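Local coordinates for protein aminotransferase (Psychrobacter arcticus 273-4, PDB 3IF2) that probably transfers amino groups between amino acids and keto acids such as valine and pyruvate, using bound pyridoxal 5'-phosphate as cofactor, at residues L111-Q116 with A307-G312; G205-I210 with Y238-I243; F252-Y257 with L328-I333; I377-L382 with V394-F399. All coordinates share one frame; numbering follows the deposited sequence. Where two conformers were deposited one is given.

Contact 1 of 4, residues L111-Q116 with A307-G312; sequences LTNGSQ and APTRFG. With PLP (pyridoxal-5'-phosphate), chain C.
The flat carboxamide of Asn113 turns its oxygen to the backbone of 307-312. OD1 accepts from Thr309 N at 2.8 Å, the donor lying in the carbonyl plane and the N-H pointing almost straight at the oxygen (164°). ND2 donates to a water that also lies within bonding distance of Ala307 O; asparagine suits the place because an amide has both an acceptor and a donor. Its CG stands beside the backbone N (chi1 -68°), which brings the amide over to Thr309. Pro308 packs on Leu111: its CG lies 3.4 Å from Leu111 O and 4.2 Å from Leu111 CB, a proline without an N-H to satisfy. A second water links Thr112 O to Thr309 O. Past Asn113, the N terminus of helix 115-125 holds the cofactor phosphate: Ser115 N donates to PLP O2P (2.8 Å) and Gln116 N to PLP O1P. Gly114, with positive phi and no side chain, lets PLP O1P come close to the backbone. Arg283 and Tyr79 of the second subunit also bond this PLP. The chemistry implies a phosphate held in part by main-chain N-H groups at a helix start, whose partial positive charge probably favours the dianion.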
loop_
_atom_site.group_PDB
_atom_site.type_symbol
_atom_site.label_atom_id
_atom_site.label_comp_id
_atom_site.label_asym_id
_atom_site.label_seq_id
_atom_site.Cartn_x
_atom_site.Cartn_y
_atom_site.Cartn_z
ATOM N N LEU A 111 6.023 6.322 -7.670
ATOM C CA LEU A 111 5.209 6.643 -6.509
ATOM C C LEU A 111 4.929 5.343 -5.738
ATOM O O LEU A 111 4.822 4.252 -6.351
ATOM C CB LEU A 111 3.886 7.306 -6.930
ATOM C CG LEU A 111 3.941 8.589 -7.765
ATOM C CD1 LEU A 111 2.523 9.103 -8.090
ATOM C CD2 LEU A 111 4.710 9.636 -7.048
ATOM N N THR A 112 4.827 5.476 -4.405
ATOM C CA THR A 112 4.513 4.381 -3.479
ATOM C C THR A 112 3.403 4.843 -2.516
ATOM O O THR A 112 3.073 6.034 -2.487
ATOM C CB THR A 112 5.788 3.941 -2.689
ATOM O OG1 THR A 112 6.289 5.029 -1.888
ATOM C CG2 THR A 112 6.887 3.488 -3.640
ATOM N N ASN A 113 2.821 3.913 -1.756
ATOM C CA ASN A 113 1.770 4.222 -0.770
ATOM C C ASN A 113 2.393 4.725 0.549
ATOM O O ASN A 113 2.295 4.072 1.580
ATOM C CB ASN A 113 0.844 3.010 -0.534
ATOM C CG ASN A 113 -0.020 2.666 -1.752
ATOM O OD1 ASN A 113 -0.336 3.527 -2.583
ATOM N ND2 ASN A 113 -0.419 1.393 -1.848
ATOM N N GLY A 114 2.966 5.934 0.492
ATOM C CA GLY A 114 3.756 6.554 1.568
ATOM C C GLY A 114 5.219 6.111 1.440
ATOM O O GLY A 114 5.513 5.109 0.769
ATOM N N SER A 115 6.150 6.860 2.031
ATOM C CA SER A 115 7.582 6.480 2.012
ATOM C C SER A 115 7.861 5.161 2.740
ATOM O O SER A 115 8.825 4.501 2.433
ATOM C CB SER A 115 8.477 7.592 2.564
ATOM O OG SER A 115 8.604 8.612 1.601
ATOM N N GLN A 116 7.000 4.778 3.694
ATOM C CA GLN A 116 7.121 3.495 4.416
ATOM C C GLN A 116 7.062 2.308 3.427
ATOM O O GLN A 116 7.825 1.339 3.539
ATOM C CB GLN A 116 6.004 3.349 5.456
ATOM C CG GLN A 116 6.130 2.117 6.407
ATOM C CD GLN A 116 7.322 2.187 7.331
ATOM O OE1 GLN A 116 7.847 3.273 7.612
ATOM N NE2 GLN A 116 7.745 1.029 7.830
ATOM N N ALA A 307 -1.730 -0.765 -8.288
ATOM C CA ALA A 307 -1.189 0.575 -8.571
ATOM C C ALA A 307 -1.175 1.364 -7.252
ATOM O O ALA A 307 -1.898 1.023 -6.324
ATOM C CB ALA A 307 -2.012 1.296 -9.630
ATOM N N PRO A 308 -0.307 2.364 -7.131
ATOM C CA PRO A 308 -0.346 3.101 -5.891
ATOM C C PRO A 308 -1.522 4.079 -5.886
ATOM O O PRO A 308 -2.188 4.319 -6.902
ATOM C CB PRO A 308 1.009 3.822 -5.850
ATOM C CG PRO A 308 1.542 3.792 -7.236
ATOM C CD PRO A 308 0.645 2.951 -8.084
ATOM N N THR A 309 -1.736 4.648 -4.716
ATOM C CA THR A 309 -2.798 5.624 -4.480
ATOM C C THR A 309 -2.562 6.873 -5.308
ATOM O O THR A 309 -1.420 7.152 -5.682
ATOM C CB THR A 309 -2.895 5.932 -2.980
ATOM O OG1 THR A 309 -4.178 6.460 -2.720
ATOM C CG2 THR A 309 -1.825 6.870 -2.524
ATOM N N ARG A 310 -3.620 7.597 -5.656
ATOM C CA ARG A 310 -3.414 8.808 -6.467
ATOM C C ARG A 310 -4.033 10.112 -6.009
ATOM O O ARG A 310 -3.733 11.145 -6.611
ATOM C CB ARG A 310 -3.705 8.519 -7.939
ATOM C CG ARG A 310 -5.099 8.150 -8.282
ATOM C CD ARG A 310 -5.192 7.582 -9.705
ATOM N NE ARG A 310 -4.734 8.524 -10.728
ATOM C CZ ARG A 310 -4.952 8.438 -12.046
ATOM N NH1 ARG A 310 -5.705 7.481 -12.581
ATOM N NH2 ARG A 310 -4.433 9.376 -12.842
ATOM N N PHE A 311 -4.772 10.124 -4.912
ATOM C CA PHE A 311 -5.406 11.357 -4.551
ATOM C C PHE A 311 -4.458 12.401 -3.981
ATOM O O PHE A 311 -4.702 13.616 -4.144
ATOM C CB PHE A 311 -6.701 11.188 -3.735
ATOM C CG PHE A 311 -7.705 12.208 -4.130
ATOM C CD1 PHE A 311 -8.496 11.997 -5.280
ATOM C CD2 PHE A 311 -7.742 13.444 -3.504
ATOM C CE1 PHE A 311 -9.377 12.987 -5.745
ATOM C CE2 PHE A 311 -8.626 14.454 -3.948
ATOM C CZ PHE A 311 -9.435 14.229 -5.076
ATOM N N GLY A 312 -3.387 11.938 -3.333
ATOM C CA GLY A 312 -2.333 12.817 -2.872
ATOM C C GLY A 312 -1.687 13.489 -4.080
ATOM O O GLY A 312 -1.494 14.718 -4.090
HETATM N N1 PLP C . 10.836 8.983 7.103
HETATM C C2 PLP C . 10.914 9.540 8.362
HETATM C C2A PLP C . 12.239 10.074 8.804
HETATM C C3 PLP C . 9.760 9.603 9.175
HETATM O O3 PLP C . 9.791 10.151 10.431
HETATM C C4 PLP C . 8.536 9.070 8.704
HETATM C C4A PLP C . 7.408 8.915 9.717
HETATM O O4A PLP C . 6.256 9.291 9.468
HETATM C C5 PLP C . 8.487 8.492 7.392
HETATM C C6 PLP C . 9.664 8.470 6.619
HETATM C C5A PLP C . 7.221 7.846 6.796
HETATM O O4P PLP C . 6.374 8.758 6.128
HETATM P P PLP C . 5.187 8.239 5.181
HETATM O O1P PLP C . 4.982 6.759 4.968
HETATM O O2P PLP C . 5.558 8.869 3.881
HETATM O O3P PLP C . 3.955 8.801 5.771
HETATM O O HOH W 1 0.822 7.311 -3.980
HETATM O O HOH W 2 -2.595 0.389 -3.618
#

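Contact 2 of 4, residues G205-I210 with Y238-I243; sequences GRIGAI and YDIPLI
Ile240 is the bump of this contact, and the strand edge formed by Ile207, Gly208 and Ile210 is the hollow that receives it. Its CG1 lies between the backbone N and the carbonyl carbon (chi1 57°), and from there CD1 reaches between two isoleucines, 3.7 Å from Ile207 CG2 and 3.7 Å from Ile210 CG1. The side chains of Ile210 and Ile240 cross at about a right angle. The other branch, CG2, presses on the backbone instead, 3.2 Å from Ile207 O. Gly208 adds no side chain here, and its carbonyl also faces the ring of Pro241. A beta-branched residue suits the spot because its two arms can meet side chains and main chain together.

Farther along, Ala209 is small enough for its CB to sit among larger neighbours, 4.0 Å from Pro241 CG and 4.0 Å from Ile243 CD1. Leu242 turns CD1 to Ile210 CG2 at 3.9 Å. The backbones are joined as in a parallel sheet: Ile210 N donates to Pro241 O at 3.0 Å, and Ile243 N to Ile210 O at 2.7 Å, so Ile210 bonds the residues flanking Leu242.

Strands 207-213 and 242-245 are the two strands of a beta-alpha-beta crossover. Its helix, 225-237, packs Ala235 on Ile210 and Ala232 on Leu242, while strands 142-149 and 268-273 continue the sheet beyond the pair.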
loop_
_atom_site.group_PDB
_atom_site.type_symbol
_atom_site.label_atom_id
_atom_site.label_comp_id
_atom_site.label_asym_id
_atom_site.label_seq_id
_atom_site.Cartn_x
_atom_site.Cartn_y
_atom_site.Cartn_z
ATOM N N GLY A 205 31.996 -7.317 1.334
ATOM C CA GLY A 205 30.894 -7.344 0.360
ATOM C C GLY A 205 29.532 -7.820 0.850
ATOM O O GLY A 205 28.733 -8.284 0.035
ATOM N N ARG A 206 29.262 -7.656 2.152
ATOM C CA ARG A 206 28.007 -8.081 2.794
ATOM C C ARG A 206 27.064 -6.913 3.153
ATOM O O ARG A 206 26.193 -7.050 4.029
ATOM C CB ARG A 206 28.331 -8.942 4.032
ATOM C CG ARG A 206 29.108 -10.218 3.691
ATOM C CD ARG A 206 29.301 -11.146 4.899
ATOM N NE ARG A 206 30.133 -10.563 5.949
ATOM C CZ ARG A 206 29.670 -10.044 7.083
ATOM N NH1 ARG A 206 28.368 -10.037 7.342
ATOM N NH2 ARG A 206 30.523 -9.542 7.968
ATOM N N ILE A 207 27.228 -5.766 2.480
ATOM C CA ILE A 207 26.353 -4.582 2.675
ATOM C C ILE A 207 25.711 -4.321 1.309
ATOM O O ILE A 207 26.419 -4.102 0.326
ATOM C CB ILE A 207 27.123 -3.329 3.197
ATOM C CG1 ILE A 207 27.649 -3.565 4.619
ATOM C CG2 ILE A 207 26.234 -2.082 3.190
ATOM C CD1 ILE A 207 26.561 -3.741 5.683
ATOM N N GLY A 208 24.385 -4.389 1.242
ATOM C CA GLY A 208 23.643 -4.164 -0.015
ATOM C C GLY A 208 23.334 -2.715 -0.391
ATOM O O GLY A 208 23.219 -2.400 -1.570
ATOM N N ALA A 209 23.187 -1.846 0.609
ATOM C CA ALA A 209 22.919 -0.417 0.408
ATOM C C ALA A 209 23.252 0.361 1.670
ATOM O O ALA A 209 23.413 -0.242 2.727
ATOM C CB ALA A 209 21.464 -0.205 0.051
ATOM N N ILE A 210 23.383 1.686 1.537
ATOM C CA ILE A 210 23.571 2.590 2.681
ATOM C C ILE A 210 22.295 3.414 2.765
ATOM O O ILE A 210 21.764 3.815 1.728
ATOM C CB ILE A 210 24.783 3.531 2.545
ATOM C CG1 ILE A 210 26.074 2.723 2.389
ATOM C CG2 ILE A 210 24.910 4.413 3.783
ATOM C CD1 ILE A 210 27.345 3.584 2.271
ATOM N N TYR A 238 32.037 0.687 -3.150
ATOM C CA TYR A 238 31.509 -0.666 -2.927
ATOM C C TYR A 238 30.346 -1.123 -3.843
ATOM O O TYR A 238 29.751 -2.170 -3.571
ATOM C CB TYR A 238 31.178 -0.856 -1.428
ATOM C CG TYR A 238 32.424 -0.866 -0.555
ATOM C CD1 TYR A 238 33.231 -2.017 -0.460
ATOM C CD2 TYR A 238 32.813 0.266 0.172
ATOM C CE1 TYR A 238 34.401 -2.041 0.344
ATOM C CE2 TYR A 238 33.982 0.252 0.981
ATOM C CZ TYR A 238 34.763 -0.903 1.060
ATOM O OH TYR A 238 35.892 -0.910 1.845
ATOM N N ASP A 239 30.071 -0.419 -4.954
ATOM C CA ASP A 239 28.943 -0.754 -5.878
ATOM C C ASP A 239 27.613 -0.951 -5.172
ATOM O O ASP A 239 26.932 -1.961 -5.360
ATOM C CB ASP A 239 29.253 -1.977 -6.772
ATOM C CG ASP A 239 29.923 -1.600 -8.054
ATOM O OD1 ASP A 239 31.138 -1.286 -8.012
ATOM O OD2 ASP A 239 29.218 -1.653 -9.105
ATOM N N ILE A 240 27.285 -0.010 -4.301
ATOM C CA ILE A 240 26.010 -0.036 -3.583
ATOM C C ILE A 240 25.402 1.371 -3.587
ATOM O O ILE A 240 26.146 2.361 -3.566
ATOM C CB ILE A 240 26.159 -0.607 -2.136
ATOM C CG1 ILE A 240 27.190 0.181 -1.300
ATOM C CG2 ILE A 240 26.538 -2.096 -2.185
ATOM C CD1 ILE A 240 27.123 -0.115 0.187
ATOM N N PRO A 241 24.061 1.473 -3.637
ATOM C CA PRO A 241 23.470 2.794 -3.636
ATOM C C PRO A 241 23.380 3.427 -2.253
ATOM O O PRO A 241 23.465 2.731 -1.233
ATOM C CB PRO A 241 22.074 2.534 -4.193
ATOM C CG PRO A 241 21.755 1.211 -3.725
ATOM C CD PRO A 241 23.027 0.445 -3.851
ATOM N N LEU A 242 23.194 4.746 -2.269
ATOM C CA LEU A 242 22.975 5.573 -1.087
ATOM C C LEU A 242 21.500 6.004 -1.122
ATOM O O LEU A 242 21.094 6.796 -1.982
ATOM C CB LEU A 242 23.902 6.777 -1.121
ATOM C CG LEU A 242 23.789 7.847 -0.052
ATOM C CD1 LEU A 242 23.868 7.237 1.341
ATOM C CD2 LEU A 242 24.902 8.886 -0.294
ATOM N N ILE A 243 20.705 5.444 -0.212
ATOM C CA ILE A 243 19.291 5.733 -0.089
ATOM C C ILE A 243 19.211 6.894 0.886
ATOM O O ILE A 243 19.835 6.832 1.941
ATOM C CB ILE A 243 18.494 4.526 0.472
ATOM C CG1 ILE A 243 18.772 3.241 -0.344
ATOM C CG2 ILE A 243 17.006 4.832 0.464
ATOM C CD1 ILE A 243 18.104 2.028 0.191
#

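Contact 3 of 4, residues F252-Y257 with L328-I333; sequences FPNIIY and LSDNEI
The loop that follows strand 242-245 runs along the long helix 324-351 here, with Phe252, Pro253, Asn254 and Ile255 meeting one side of the helix. The peptide bond before Pro253 is cis, a geometry that proline tolerates far better than other residues, and Pro253 then lies against Ser329. Pro253 O is 3.3 Å from Ser329 CB, and Ser329 OG sits 3.3 Å from Phe252 CB; that hydroxyl is hydrogen-bonded to Ile325 O, one turn back in its own helix. A small serine allows this close approach of loop and helix.

Ile333 supplies the apolar part. Its CG2 meets CD1 of Ile255 at 3.7 Å, the two side chains crossing at about a right angle, and Pro253 CB lies 4.1 Å from the same methyl. At the more exposed margin, Asn254 ND2 approaches Asp330 OD1 at 2.6 Å, but the N-H is badly bent (128°) and the bond is weak, with amide and carboxylate planes 68° apart. Asn254 CG stands opposite the backbone N (chi1 -167°), which carries the amide out to the aspartate. Asparagine also suits the backbone, which has positive phi.

Ile255 is the centre of an inverse gamma turn. The helix bears a wider pi-type turn at 329-333. This cis-proline-containing loop thus packs on helix 324-351 next to the PLP-binding residues Lys276 and Tyr248, in a PLP-dependent aminotransferase of the class I/II family.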
loop_
_atom_site.group_PDB
_atom_site.type_symbol
_atom_site.label_atom_id
_atom_site.label_comp_id
_atom_site.label_asym_id
_atom_site.label_seq_id
_atom_site.Cartn_x
_atom_site.Cartn_y
_atom_site.Cartn_z
ATOM N N PHE A 252 10.550 20.051 -0.213
ATOM C CA PHE A 252 9.315 20.108 0.576
ATOM C C PHE A 252 9.315 18.896 1.493
ATOM O O PHE A 252 9.692 17.834 1.055
ATOM C CB PHE A 252 8.037 20.123 -0.306
ATOM C CG PHE A 252 7.987 19.040 -1.376
ATOM C CD1 PHE A 252 7.535 17.755 -1.083
ATOM C CD2 PHE A 252 8.359 19.327 -2.684
ATOM C CE1 PHE A 252 7.507 16.750 -2.068
ATOM C CE2 PHE A 252 8.315 18.322 -3.684
ATOM C CZ PHE A 252 7.891 17.031 -3.363
ATOM N N PRO A 253 8.916 19.045 2.766
ATOM C CA PRO A 253 8.435 20.235 3.468
ATOM C C PRO A 253 9.521 21.222 3.892
ATOM O O PRO A 253 9.180 22.235 4.482
ATOM C CB PRO A 253 7.707 19.646 4.682
ATOM C CG PRO A 253 8.505 18.447 5.014
ATOM C CD PRO A 253 9.094 17.931 3.708
ATOM N N ASN A 254 10.792 20.920 3.605
ATOM C CA ASN A 254 11.944 21.805 3.853
ATOM C C ASN A 254 12.021 22.225 5.309
ATOM O O ASN A 254 12.227 23.395 5.602
ATOM C CB ASN A 254 11.865 23.019 2.905
ATOM C CG ASN A 254 13.178 23.856 2.843
ATOM O OD1 ASN A 254 14.295 23.319 2.791
ATOM N ND2 ASN A 254 13.020 25.179 2.818
ATOM N N ILE A 255 11.807 21.271 6.221
ATOM C CA ILE A 255 11.861 21.535 7.671
ATOM C C ILE A 255 13.332 21.319 8.098
ATOM O O ILE A 255 13.642 20.376 8.819
ATOM C CB ILE A 255 10.865 20.641 8.476
ATOM C CG1 ILE A 255 9.440 20.742 7.915
ATOM C CG2 ILE A 255 10.889 21.024 9.973
ATOM C CD1 ILE A 255 8.448 19.773 8.502
ATOM N N ILE A 256 14.222 22.167 7.565
ATOM C CA ILE A 256 15.669 22.153 7.804
ATOM C C ILE A 256 16.068 23.562 8.192
ATOM O O ILE A 256 15.805 24.484 7.439
ATOM C CB ILE A 256 16.488 21.780 6.547
ATOM C CG1 ILE A 256 16.295 20.312 6.201
ATOM C CG2 ILE A 256 17.986 21.991 6.782
ATOM C CD1 ILE A 256 17.277 19.783 5.119
ATOM N N TYR A 257 16.713 23.717 9.348
ATOM C CA TYR A 257 17.113 25.035 9.833
ATOM C C TYR A 257 18.631 25.290 9.758
ATOM O O TYR A 257 19.079 26.300 10.285
ATOM C CB TYR A 257 16.622 25.280 11.265
ATOM C CG TYR A 257 15.272 24.691 11.656
ATOM C CD1 TYR A 257 14.110 24.838 10.859
ATOM C CD2 TYR A 257 15.145 24.048 12.904
ATOM C CE1 TYR A 257 12.862 24.278 11.292
ATOM C CE2 TYR A 257 13.942 23.501 13.348
ATOM C CZ TYR A 257 12.814 23.611 12.556
ATOM O OH TYR A 257 11.686 23.041 13.086
ATOM N N LEU A 328 4.736 27.226 0.096
ATOM C CA LEU A 328 4.033 26.718 1.259
ATOM C C LEU A 328 5.036 26.176 2.328
ATOM O O LEU A 328 4.900 26.441 3.520
ATOM C CB LEU A 328 3.108 25.588 0.816
ATOM C CG LEU A 328 2.229 24.899 1.836
ATOM C CD1 LEU A 328 1.216 25.934 2.310
ATOM C CD2 LEU A 328 1.557 23.668 1.240
ATOM N N SER A 329 6.029 25.423 1.876
ATOM C CA SER A 329 7.045 24.848 2.754
ATOM C C SER A 329 7.931 25.909 3.426
ATOM O O SER A 329 8.143 25.875 4.636
ATOM C CB SER A 329 7.937 23.902 1.949
ATOM O OG SER A 329 7.181 22.835 1.429
ATOM N N ASP A 330 8.404 26.853 2.630
ATOM C CA ASP A 330 9.294 27.892 3.121
ATOM C C ASP A 330 8.604 28.947 3.971
ATOM O O ASP A 330 9.182 29.370 4.973
ATOM C CB ASP A 330 10.018 28.596 1.960
ATOM C CG ASP A 330 10.856 27.642 1.112
ATOM O OD1 ASP A 330 11.238 26.568 1.593
ATOM O OD2 ASP A 330 11.143 27.980 -0.054
ATOM N N ASN A 331 7.400 29.368 3.584
ATOM C CA ASN A 331 6.692 30.464 4.289
ATOM C C ASN A 331 5.841 30.051 5.485
ATOM O O ASN A 331 5.713 30.835 6.428
ATOM C CB ASN A 331 5.797 31.271 3.313
ATOM C CG ASN A 331 6.588 31.913 2.163
ATOM O OD1 ASN A 331 7.802 32.082 2.247
ATOM N ND2 ASN A 331 5.892 32.281 1.096
ATOM N N GLU A 332 5.279 28.832 5.457
ATOM C CA GLU A 332 4.331 28.395 6.479
ATOM C C GLU A 332 4.836 27.224 7.308
ATOM O O GLU A 332 4.919 27.345 8.533
ATOM C CB GLU A 332 2.989 28.047 5.829
ATOM C CG GLU A 332 2.420 29.073 4.835
ATOM C CD GLU A 332 2.096 30.451 5.435
ATOM O OE1 GLU A 332 1.871 30.577 6.664
ATOM O OE2 GLU A 332 2.048 31.426 4.643
ATOM N N ILE A 333 5.225 26.121 6.662
ATOM C CA ILE A 333 5.634 24.908 7.388
ATOM C C ILE A 333 6.950 25.097 8.174
ATOM O O ILE A 333 6.960 24.933 9.400
ATOM C CB ILE A 333 5.743 23.684 6.469
ATOM C CG1 ILE A 333 4.416 23.392 5.747
ATOM C CG2 ILE A 333 6.173 22.437 7.291
ATOM C CD1 ILE A 333 4.504 22.308 4.719
#

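Contact 4 of 4, residues I377-L382 with V394-F399; sequences ISTLDL and VPSEYF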
loop_
_atom_site.group_PDB
_atom_site.type_symbol
_atom_site.label_atom_id
_atom_site.label_comp_id
_atom_site.label_asym_id
_atom_site.label_seq_id
_atom_site.Cartn_x
_atom_site.Cartn_y
_atom_site.Cartn_z
ATOM N N ILE A 377 16.951 5.864 36.421
ATOM C CA ILE A 377 16.108 4.846 35.795
ATOM C C ILE A 377 16.399 4.863 34.292
ATOM O O ILE A 377 17.080 5.767 33.802
ATOM C CB ILE A 377 14.585 5.065 36.132
ATOM C CG1 ILE A 377 14.008 6.369 35.529
ATOM C CG2 ILE A 377 14.377 5.027 37.662
ATOM C CD1 ILE A 377 12.520 6.573 35.807
ATOM N N SER A 378 15.937 3.839 33.582
ATOM C CA SER A 378 16.072 3.802 32.116
ATOM C C SER A 378 14.939 4.651 31.536
ATOM O O SER A 378 13.890 4.807 32.183
ATOM C CB SER A 378 15.989 2.371 31.556
ATOM O OG SER A 378 14.691 1.828 31.664
ATOM N N THR A 379 15.133 5.180 30.330
ATOM C CA THR A 379 14.085 5.973 29.671
ATOM C C THR A 379 12.838 5.137 29.342
ATOM O O THR A 379 11.744 5.695 29.303
ATOM C CB THR A 379 14.606 6.783 28.486
ATOM O OG1 THR A 379 15.360 5.949 27.600
ATOM C CG2 THR A 379 15.482 7.925 29.003
ATOM N N LEU A 380 12.989 3.817 29.153
ATOM C CA LEU A 380 11.820 2.913 29.028
ATOM C C LEU A 380 10.983 2.922 30.319
ATOM O O LEU A 380 9.762 2.788 30.259
ATOM C CB LEU A 380 12.225 1.467 28.707
ATOM C CG LEU A 380 11.068 0.431 28.554
ATOM C CD1 LEU A 380 10.015 0.892 27.508
ATOM C CD2 LEU A 380 11.589 -0.983 28.245
ATOM N N ASP A 381 11.662 3.068 31.459
ATOM C CA ASP A 381 11.042 3.147 32.783
ATOM C C ASP A 381 10.415 4.539 32.969
ATOM O O ASP A 381 9.304 4.649 33.497
ATOM C CB ASP A 381 12.085 2.858 33.870
ATOM C CG ASP A 381 11.503 2.156 35.080
ATOM O OD1 ASP A 381 10.435 2.591 35.594
ATOM O OD2 ASP A 381 12.143 1.171 35.521
ATOM N N LEU A 382 11.130 5.589 32.546
ATOM C CA LEU A 382 10.598 6.962 32.543
ATOM C C LEU A 382 9.300 7.019 31.727
ATOM O O LEU A 382 8.322 7.577 32.183
ATOM C CB LEU A 382 11.613 7.964 31.972
ATOM C CG LEU A 382 11.242 9.450 31.904
ATOM C CD1 LEU A 382 10.805 9.914 33.271
ATOM C CD2 LEU A 382 12.411 10.298 31.366
ATOM N N VAL A 394 8.317 9.043 23.571
ATOM C CA VAL A 394 8.868 7.776 23.054
ATOM C C VAL A 394 10.278 7.546 23.659
ATOM O O VAL A 394 11.130 8.444 23.586
ATOM C CB VAL A 394 8.912 7.739 21.518
ATOM C CG1 VAL A 394 9.226 6.324 21.028
ATOM C CG2 VAL A 394 7.565 8.171 20.934
ATOM N N PRO A 395 10.526 6.354 24.266
ATOM C CA PRO A 395 11.862 6.082 24.841
ATOM C C PRO A 395 12.893 5.771 23.746
ATOM O O PRO A 395 12.538 5.257 22.678
ATOM C CB PRO A 395 11.618 4.878 25.754
ATOM C CG PRO A 395 10.538 4.125 25.099
ATOM C CD PRO A 395 9.666 5.151 24.347
ATOM N N SER A 396 14.148 6.105 24.019
ATOM C CA SER A 396 15.247 5.939 23.062
ATOM C C SER A 396 15.656 4.528 22.641
ATOM O O SER A 396 16.198 4.365 21.549
ATOM C CB SER A 396 16.504 6.638 23.604
ATOM O OG SER A 396 16.814 6.267 24.960
ATOM N N GLU A 397 15.407 3.515 23.471
ATOM C CA GLU A 397 15.866 2.172 23.142
ATOM C C GLU A 397 15.323 1.544 21.843
ATOM O O GLU A 397 15.894 0.569 21.378
ATOM C CB GLU A 397 15.730 1.221 24.329
ATOM C CG GLU A 397 14.332 0.788 24.717
ATOM C CD GLU A 397 14.377 -0.228 25.859
ATOM O OE1 GLU A 397 14.631 0.191 27.024
ATOM O OE2 GLU A 397 14.176 -1.439 25.577
ATOM N N TYR A 398 14.265 2.113 21.256
ATOM C CA TYR A 398 13.689 1.615 19.994
ATOM C C TYR A 398 14.219 2.284 18.719
ATOM O O TYR A 398 13.813 1.892 17.619
ATOM C CB TYR A 398 12.150 1.707 20.034
ATOM C CG TYR A 398 11.550 0.989 21.223
ATOM C CD1 TYR A 398 11.780 -0.390 21.422
ATOM C CD2 TYR A 398 10.758 1.673 22.165
ATOM C CE1 TYR A 398 11.240 -1.076 22.544
ATOM C CE2 TYR A 398 10.199 0.992 23.290
ATOM C CZ TYR A 398 10.451 -0.380 23.467
ATOM O OH TYR A 398 9.919 -1.046 24.544
ATOM N N PHE A 399 15.138 3.243 18.851
ATOM C CA PHE A 399 15.673 3.992 17.709
ATOM C C PHE A 399 17.090 3.586 17.304
ATOM O O PHE A 399 17.803 4.374 16.697
ATOM C CB PHE A 399 15.595 5.514 17.988
ATOM C CG PHE A 399 14.201 6.044 18.120
ATOM C CD1 PHE A 399 13.509 6.504 17.009
ATOM C CD2 PHE A 399 13.595 6.109 19.355
ATOM C CE1 PHE A 399 12.200 7.018 17.121
ATOM C CE2 PHE A 399 12.304 6.618 19.495
ATOM C CZ PHE A 399 11.592 7.074 18.366
#
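Leu380 can be followed outward from its backbone toward the segment 394-399. CB lies 3.2 Å from Glu397 OE1, the aliphatic start of the side chain resting against the carboxylate. CG, anti to the backbone N (chi1 180°), lies 3.9 Å from Glu397 OE1 and directs the branches toward 394-399. At the fork, CD2 stays with the glutamate, 3.5 Å from Glu397 OE1, whereas CD1 goes to two other partners: Pro395 CG at 4.1 Å and Tyr398 OH at 3.5 Å. The leucine and tyrosine side chains cross at about a right angle. Leucine suits this place because its two methyls can serve different neighbours, the apolar ring of proline and the end of a tyrosine.

Glu397 itself runs extended beyond CG, and its CG lies over the centre of one face of the Tyr398 ring, 4.1 Å above the plane. Next to Leu380, Thr379 sets OG1 3.0 Å from Ser396 OG; that serine hydroxyl is hydrogen-bonded to Ala411 O and Cys414 O, and small hydroxyl residues fit such a close crossing of chains. Pro395 CB packs at 3.6 Å on Thr379 O.

Ser378 is the N-cap of helix 379-388, its OG accepting from Asp381 N. This capped helix start packs on strand 394-395, outermost within this chain in the sheet that includes 414-418, probably the smaller domain of a fold type I aminotransferase.

Overall arrangement
From the N terminus, the chain first reaches 111-116, which waits until 307-312 to close contact 1, the longest loop of the four. Contact 2 is nested within it, closing the short crossover between strands 207-213 and 242-245; both reach the same large sheet and touch the second subunit. Contact 3 opens at 252-257, inside the loop of contact 1, but closes beyond it at 328-333, so the two cross; contact 3 links the loop after strand 242-245 to helix 324-351, while contact 1 ties strand 109-112 and the start of helix 115-125 to the segment before helix 311-321. Contact 4 follows in series, joining helix 379-388 to strand 394-395 of the other mixed sheet.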